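Local coordinates for tannase (PDB 6YQ4), which probably hydrolyses gallotannins as a magnesium-binding member of the alpha/beta-hydrolase clan, at residues N40-K44 with D45-M49; E233-R236 with N237-A240; H378-K381 with F382-D385. All coordinates share one frame; numbering follows the deposited sequence.

Contact 1 (N40-K44 with D45-M49)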
loop_
_atom_site.group_PDB
_atom_site.type_symbol
_atom_site.label_atom_id
_atom_site.label_comp_id
_atom_site.label_asym_id
_atom_site.label_seq_id
_atom_site.Cartn_x
_atom_site.Cartn_y
_atom_site.Cartn_z
ATOM N N ASN A 40 2.766 -6.319 -25.832
ATOM C CA ASN A 40 3.441 -5.105 -26.300
ATOM C C ASN A 40 3.960 -4.318 -25.102
ATOM O O ASN A 40 3.345 -3.330 -24.674
ATOM C CB ASN A 40 2.517 -4.238 -27.158
ATOM C CG ASN A 40 3.291 -3.218 -27.996
ATOM O OD1 ASN A 40 4.475 -3.422 -28.306
ATOM N ND2 ASN A 40 2.627 -2.127 -28.377
ATOM N N PRO A 41 5.098 -4.721 -24.541
ATOM C CA PRO A 41 5.659 -3.985 -23.399
ATOM C C PRO A 41 6.273 -2.658 -23.818
ATOM O O PRO A 41 6.814 -2.514 -24.915
ATOM C CB PRO A 41 6.726 -4.941 -22.852
ATOM C CG PRO A 41 7.098 -5.808 -24.029
ATOM C CD PRO A 41 5.842 -5.961 -24.835
ATOM N N ILE A 42 6.189 -1.681 -22.917
ATOM C CA ILE A 42 6.794 -0.377 -23.166
ATOM C C ILE A 42 8.142 -0.304 -22.448
ATOM O O ILE A 42 9.070 0.357 -22.934
ATOM C CB ILE A 42 5.845 0.777 -22.765
ATOM C CG1 ILE A 42 6.532 2.141 -22.910
ATOM C CG2 ILE A 42 5.301 0.595 -21.360
ATOM C CD1 ILE A 42 7.075 2.434 -24.313
ATOM N N ASP A 43 8.285 -1.009 -21.317
ATOM C CA ASP A 43 9.584 -1.155 -20.647
ATOM C C ASP A 43 9.740 -2.582 -20.141
ATOM O O ASP A 43 9.125 -2.954 -19.142
ATOM C CB ASP A 43 9.749 -0.167 -19.489
ATOM C CG ASP A 43 11.219 -0.017 -19.051
ATOM O OD1 ASP A 43 11.927 -1.048 -18.992
ATOM O OD2 ASP A 43 11.671 1.124 -18.766
ATOM N N LYS A 44 10.606 -3.363 -20.783
ATOM C CA LYS A 44 10.715 -4.772 -20.433
ATOM C C LYS A 44 11.492 -5.019 -19.153
ATOM O O LYS A 44 11.408 -6.125 -18.610
ATOM C CB LYS A 44 11.381 -5.560 -21.557
ATOM C CG LYS A 44 10.523 -5.714 -22.776
ATOM C CD LYS A 44 11.178 -6.633 -23.761
ATOM C CE LYS A 44 12.434 -6.018 -24.335
ATOM N NZ LYS A 44 13.541 -7.016 -24.486
ATOM N N ASP A 45 12.283 -4.048 -18.682
ATOM C CA ASP A 45 13.006 -4.257 -17.430
ATOM C C ASP A 45 12.058 -4.310 -16.244
ATOM O O ASP A 45 12.367 -4.944 -15.230
ATOM C CB ASP A 45 14.025 -3.147 -17.206
ATOM C CG ASP A 45 15.012 -3.030 -18.331
ATOM O OD1 ASP A 45 15.340 -1.882 -18.682
ATOM O OD2 ASP A 45 15.455 -4.079 -18.855
ATOM N N TYR A 46 10.913 -3.644 -16.355
ATOM C CA TYR A 46 9.963 -3.517 -15.261
ATOM C C TYR A 46 8.702 -4.333 -15.466
ATOM O O TYR A 46 8.260 -4.999 -14.533
ATOM C CB TYR A 46 9.630 -2.033 -15.032
ATOM C CG TYR A 46 10.778 -1.413 -14.281
ATOM C CD1 TYR A 46 10.927 -1.664 -12.924
ATOM C CD2 TYR A 46 11.778 -0.674 -14.935
ATOM C CE1 TYR A 46 11.991 -1.175 -12.220
ATOM C CE2 TYR A 46 12.866 -0.161 -14.227
ATOM C CZ TYR A 46 12.964 -0.428 -12.865
ATOM O OH TYR A 46 13.995 0.044 -12.084
ATOM N N GLN A 47 8.150 -4.351 -16.677
ATOM C CA GLN A 47 6.966 -5.149 -16.960
ATOM C C GLN A 47 7.336 -6.600 -17.228
ATOM O O GLN A 47 6.988 -7.141 -18.279
ATOM C CB GLN A 47 6.196 -4.586 -18.155
ATOM C CG GLN A 47 5.760 -3.128 -18.013
ATOM C CD GLN A 47 5.076 -2.609 -19.272
ATOM O OE1 GLN A 47 5.711 -2.456 -20.319
ATOM N NE2 GLN A 47 3.767 -2.357 -19.179
ATOM N N ASN A 48 8.050 -7.231 -16.303
ATOM C CA ASN A 48 8.237 -8.674 -16.326
ATOM C C ASN A 48 7.969 -9.233 -14.931
ATOM O O ASN A 48 7.881 -8.489 -13.951
ATOM C CB ASN A 48 9.633 -9.054 -16.802
ATOM C CG ASN A 48 10.699 -8.678 -15.806
ATOM O OD1 ASN A 48 10.851 -9.322 -14.761
ATOM N ND2 ASN A 48 11.462 -7.633 -16.123
ATOM N N MET A 49 7.865 -10.563 -14.841
ATOM C CA MET A 49 7.465 -11.236 -13.612
ATOM C C MET A 49 8.244 -12.532 -13.405
ATOM O O MET A 49 8.481 -13.285 -14.354
ATOM C CB MET A 49 5.970 -11.523 -13.640
ATOM C CG MET A 49 5.480 -12.447 -12.564
ATOM S SD MET A 49 3.666 -12.538 -12.598
ATOM C CE MET A 49 3.370 -12.909 -14.330
HETATM O O HOH W 1 14.250 0.425 -17.975
#

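Contact 2 (E233-R236 with N237-A240)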
loop_
_atom_site.group_PDB
_atom_site.type_symbol
_atom_site.label_atom_id
_atom_site.label_comp_id
_atom_site.label_asym_id
_atom_site.label_seq_id
_atom_site.Cartn_x
_atom_site.Cartn_y
_atom_site.Cartn_z
ATOM N N GLU A 233 15.080 12.587 4.829
ATOM C CA GLU A 233 14.964 13.358 3.600
ATOM C C GLU A 233 14.811 12.388 2.437
ATOM O O GLU A 233 15.697 11.570 2.181
ATOM C CB GLU A 233 16.179 14.261 3.432
ATOM C CG GLU A 233 16.433 14.748 2.020
ATOM C CD GLU A 233 17.854 15.255 1.850
ATOM O OE1 GLU A 233 18.648 14.620 1.120
ATOM O OE2 GLU A 233 18.180 16.286 2.471
ATOM N N PHE A 234 13.669 12.442 1.771
ATOM C CA PHE A 234 13.450 11.733 0.524
ATOM C C PHE A 234 13.420 12.759 -0.601
ATOM O O PHE A 234 12.956 13.885 -0.409
ATOM C CB PHE A 234 12.151 10.909 0.579
ATOM C CG PHE A 234 12.184 9.793 1.611
ATOM C CD1 PHE A 234 11.033 9.394 2.266
ATOM C CD2 PHE A 234 13.390 9.162 1.934
ATOM C CE1 PHE A 234 11.072 8.371 3.219
ATOM C CE2 PHE A 234 13.446 8.142 2.889
ATOM C CZ PHE A 234 12.283 7.747 3.535
ATOM N N THR A 235 13.966 12.390 -1.753
ATOM C CA THR A 235 14.031 13.249 -2.929
ATOM C C THR A 235 13.242 12.618 -4.070
ATOM O O THR A 235 12.698 11.495 -3.960
ATOM C CB THR A 235 15.481 13.490 -3.371
ATOM O OG1 THR A 235 15.974 12.344 -4.074
ATOM C CG2 THR A 235 16.382 13.765 -2.177
ATOM N N ARG A 236 13.216 13.349 -5.191
ATOM C CA ARG A 236 12.539 12.860 -6.383
ATOM C C ARG A 236 13.019 11.468 -6.749
ATOM O O ARG A 236 12.238 10.646 -7.243
ATOM C CB ARG A 236 12.767 13.828 -7.556
ATOM C CG ARG A 236 12.326 13.257 -8.906
ATOM C CD ARG A 236 12.530 14.245 -10.035
ATOM N NE ARG A 236 11.861 13.834 -11.276
ATOM C CZ ARG A 236 12.358 12.951 -12.141
ATOM N NH1 ARG A 236 13.517 12.346 -11.893
ATOM N NH2 ARG A 236 11.695 12.658 -13.256
ATOM N N ASN A 237 14.285 11.171 -6.448
ATOM C CA ASN A 237 14.991 10.029 -6.999
ATOM C C ASN A 237 15.265 8.939 -5.973
ATOM O O ASN A 237 16.062 8.029 -6.240
ATOM C CB ASN A 237 16.274 10.528 -7.639
ATOM C CG ASN A 237 16.004 11.624 -8.662
ATOM O OD1 ASN A 237 15.415 11.364 -9.714
ATOM N ND2 ASN A 237 16.390 12.863 -8.338
ATOM N N THR A 238 14.610 9.009 -4.816
ATOM C CA THR A 238 14.677 7.954 -3.815
ATOM C C THR A 238 14.129 6.645 -4.381
ATOM O O THR A 238 13.033 6.607 -4.947
ATOM C CB THR A 238 13.880 8.399 -2.585
ATOM O OG1 THR A 238 14.401 9.651 -2.110
ATOM C CG2 THR A 238 13.907 7.348 -1.466
ATOM N N SER A 239 14.894 5.572 -4.244
ATOM C CA SER A 239 14.457 4.286 -4.776
ATOM C C SER A 239 13.345 3.680 -3.911
ATOM O O SER A 239 13.108 4.092 -2.771
ATOM C CB SER A 239 15.628 3.313 -4.855
ATOM O OG SER A 239 15.919 2.826 -3.561
ATOM N N ALA A 240 12.666 2.681 -4.488
ATOM C CA ALA A 240 11.606 1.934 -3.805
ATOM C C ALA A 240 12.047 1.405 -2.438
ATOM O O ALA A 240 11.387 1.641 -1.416
ATOM C CB ALA A 240 11.149 0.768 -4.695
#

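Contact 3 (H378-K381 with F382-D385)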
loop_
_atom_site.group_PDB
_atom_site.type_symbol
_atom_site.label_atom_id
_atom_site.label_comp_id
_atom_site.label_asym_id
_atom_site.label_seq_id
_atom_site.Cartn_x
_atom_site.Cartn_y
_atom_site.Cartn_z
ATOM N N HIS A 378 -0.688 18.840 -9.322
ATOM C CA HIS A 378 -1.542 18.801 -8.150
ATOM C C HIS A 378 -2.608 17.734 -8.317
ATOM O O HIS A 378 -2.859 17.240 -9.417
ATOM C CB HIS A 378 -2.201 20.154 -7.910
ATOM C CG HIS A 378 -1.215 21.251 -7.696
ATOM N ND1 HIS A 378 -0.350 21.260 -6.625
ATOM C CD2 HIS A 378 -0.911 22.339 -8.444
ATOM C CE1 HIS A 378 0.436 22.322 -6.711
ATOM N NE2 HIS A 378 0.112 22.996 -7.802
ATOM N N PHE A 379 -3.229 17.380 -7.190
ATOM C CA PHE A 379 -4.357 16.457 -7.205
ATOM C C PHE A 379 -5.394 16.803 -6.139
ATOM O O PHE A 379 -6.312 16.003 -5.906
ATOM C CB PHE A 379 -3.892 15.005 -7.017
ATOM C CG PHE A 379 -2.819 14.830 -5.988
ATOM C CD1 PHE A 379 -3.129 14.359 -4.716
ATOM C CD2 PHE A 379 -1.489 15.132 -6.294
ATOM C CE1 PHE A 379 -2.125 14.182 -3.750
ATOM C CE2 PHE A 379 -0.477 14.963 -5.354
ATOM C CZ PHE A 379 -0.794 14.488 -4.073
ATOM N N THR A 380 -5.283 17.952 -5.489
ATOM C CA THR A 380 -6.280 18.416 -4.552
ATOM C C THR A 380 -6.691 19.803 -4.994
ATOM O O THR A 380 -5.893 20.553 -5.558
ATOM C CB THR A 380 -5.767 18.460 -3.097
ATOM O OG1 THR A 380 -4.734 19.458 -2.967
ATOM C CG2 THR A 380 -5.215 17.105 -2.693
ATOM N N LYS A 381 -7.958 20.121 -4.760
ATOM C CA LYS A 381 -8.412 21.483 -4.974
ATOM C C LYS A 381 -7.646 22.459 -4.092
ATOM O O LYS A 381 -7.460 23.622 -4.468
ATOM C CB LYS A 381 -9.917 21.555 -4.701
ATOM C CG LYS A 381 -10.535 22.921 -4.868
ATOM C CD LYS A 381 -11.833 23.036 -4.088
ATOM C CE LYS A 381 -12.400 24.413 -4.263
ATOM N NZ LYS A 381 -12.108 24.871 -5.651
ATOM N N PHE A 382 -7.190 22.008 -2.922
ATOM C CA PHE A 382 -6.654 22.938 -1.932
ATOM C C PHE A 382 -5.309 23.524 -2.387
ATOM O O PHE A 382 -5.125 24.745 -2.411
ATOM C CB PHE A 382 -6.526 22.238 -0.571
ATOM C CG PHE A 382 -5.824 23.068 0.460
ATOM C CD1 PHE A 382 -6.535 23.970 1.237
ATOM C CD2 PHE A 382 -4.441 22.988 0.621
ATOM C CE1 PHE A 382 -5.883 24.784 2.166
ATOM C CE2 PHE A 382 -3.766 23.800 1.539
ATOM C CZ PHE A 382 -4.486 24.695 2.315
ATOM N N SER A 383 -4.356 22.660 -2.725
ATOM C CA SER A 383 -3.049 23.114 -3.168
ATOM C C SER A 383 -3.131 23.788 -4.527
ATOM O O SER A 383 -2.427 24.775 -4.773
ATOM C CB SER A 383 -2.083 21.934 -3.198
ATOM O OG SER A 383 -2.073 21.291 -1.932
ATOM N N PHE A 384 -3.990 23.287 -5.417
ATOM C CA PHE A 384 -4.124 23.920 -6.723
ATOM C C PHE A 384 -4.637 25.350 -6.585
ATOM O O PHE A 384 -4.047 26.287 -7.141
ATOM C CB PHE A 384 -5.040 23.090 -7.627
ATOM C CG PHE A 384 -5.374 23.761 -8.938
ATOM C CD1 PHE A 384 -4.521 23.653 -10.028
ATOM C CD2 PHE A 384 -6.541 24.514 -9.080
ATOM C CE1 PHE A 384 -4.817 24.285 -11.243
ATOM C CE2 PHE A 384 -6.842 25.153 -10.292
ATOM C CZ PHE A 384 -5.970 25.035 -11.377
ATOM N N ASP A 385 -5.724 25.539 -5.820
ATOM C CA ASP A 385 -6.331 26.869 -5.695
ATOM C C ASP A 385 -5.374 27.870 -5.063
ATOM O O ASP A 385 -5.397 29.056 -5.412
ATOM C CB ASP A 385 -7.621 26.824 -4.861
ATOM C CG ASP A 385 -8.805 26.200 -5.600
ATOM O OD1 ASP A 385 -8.672 25.771 -6.762
ATOM O OD2 ASP A 385 -9.895 26.136 -4.997
#

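Contact 1 (N40-K44 with D45-M49)
Pro41 brings its CB to 3.7 Å from OE1 of Gln47, and that amide oxygen organises the start of the turn. At Ile42 the backbone N donates to Gln47 OE1 at 2.8 Å, in the carbonyl plane, while methyl CG2 lies beside the same amide. Asp43 N supplies a second, straighter bond to Gln47 OE1 (3.1 Å, N-H...O 173°), tilted 32° out of that plane. Two backbone donors thus grip one oxygen, and NE2 of the same amide is taken by Asp138, which fixes the rotation of the group. Asp43 O in turn accepts from Gln47 N at 3.0 Å, with a weak bond from Tyr46 N. The Asp43 side chain has CG opposite its backbone N (chi1 -163°), which brings OD1 round to take Asp45 N at 3.0 Å. A water within hydrogen-bonding distance of both Asp43 OD2 and Asp45 OD1 may bridge them and ease the closeness of the carboxylates, although it has other acceptors nearby. Lys44 O accepts from Asn48 ND2 at 2.9 Å, the acceptor lying in the Asn48 amide plane. The Asp43 OD1 to Asp45 N bond defines an Asx turn; an inverse gamma turn centred on Gln47 then leads into strand 48-54.

Contact 2 (E233-R236 with N237-A240)
Thr235 and Thr238 exchange the main polar bonds of this turn. The backbone N of Thr235 donates to OG1 of Thr238 at 2.8 Å. In the other direction Thr238 N reaches Thr235 O at 3.3 Å; the hydrogen bond is nearly straight at its donor, but the donor stands well above the carbonyl plane, 66° out of it, and not on a lone pair. This bond closes a type I beta turn from Thr235 to Thr238. Inside it, Asn237 N donates to Thr235 OG1 at 3.1 Å, the bond that defines an ST turn. The hydroxyl gets there because chi1 of Thr235 (78°) sets OG1 between its backbone N and carbonyl carbon.

Arg236 and Asn237 lie across each other at the corner. The extended arginine carries NH1 to Asn237 OD1 at 3.1 Å, a weak bond; the oxygen sits at the guanidinium edge, with amide and guanidinium planes 60° apart. The stronger partner of this arginine is Asp375, which forms a salt bridge with NE, while Arg119 donates to Arg236 O.

Apolar packing across the turn is slight. Thr238 CG2 approaches Phe234 CD2 obliquely at 3.9 Å, and Phe234 CB stands 3.7 Å from Thr238 OG1. The Phe234 ring also meets that of Tyr243.

The backbone N-H groups of Thr235, Asn237 and Thr238 all find acceptors within the turn, two of them threonine hydroxyls. Local side-chain oxygens thus do much of the work of holding the bend, whereas the charge of Arg236 is paired chiefly with an acid from elsewhere in the chain.

Contact 3 (H378-K381 with F382-D385)
Lys381 crosses Asp385 at a slant, one helical turn before it. Its CB starts beside the helix backbone, 3.3 Å from Phe382 N. With CG anti to the backbone N (chi1 179°), the chain then extends past the acid: CG comes to 3.3 Å from Asp385 OD2, and CD passes somewhat further out. A bend at the last torsion (chi4 36°) turns the end back, bringing CE to 3.1 Å and NZ to 2.6 Å from the same Asp385 OD2. The ammonium uses the syn lone pair of that oxygen, on the side of OD1, and forms a short salt bridge. The backbone repeats the spacing, for Asp385 N donates to Lys381 O at 2.9 Å.

Thr380 precedes the helix as its N-cap. Its OG1 accepts from Ser383 N at 3.2 Å along a nearly straight path, while Thr380 O takes a weak bond from Phe384 N. Before the cap, His378 turns a ring face to the first turn: Phe384 CA lies over it, 4.2 Å from the centroid and 24° off the normal, a CH-pi contact. The two side chains cross at about a right angle, and His378 CD2 lies near the plane of the phenyl ring, at its edge.

Asp357 binds the capping region together from outside: its OD1 pairs with His378 ND1, its OD2 with both Thr380 OG1 and Phe379 N, and its backbone O with Ser383 OG. An acid so close to the first turn would probably also interact favourably with the helix dipole. The start of helix 381-394 also packs on two other helices: Phe382 lies on Ile264, Lys267 and Leu268 of helix 259-279, and Thr380 touches Glu213 and Asp216 of helix 212-223.

The contacts follow one another along the chain. Contact 1 leads into strand 48-54 of the nine-stranded mixed sheet, contact 2 occupies the loop between strand 228-232 and helix 240-244, and contact 3 opens helix 381-394. Their centres lie about 22 Å (1 and 2), 23 Å (2 and 3) and 33 Å (1 and 3) apart, and none touches another; nearest atoms of contacts 1 and 2 are about 8 Å apart. All three are local: a turn before a strand, a turn within a loop and a helix cap, away from the magnesium site. Phe234 lies near, without touching, a possible Ser166-His476-Asp444 triad, consistent with the hydrolase family; contact 3 belongs to helices outside the sheet.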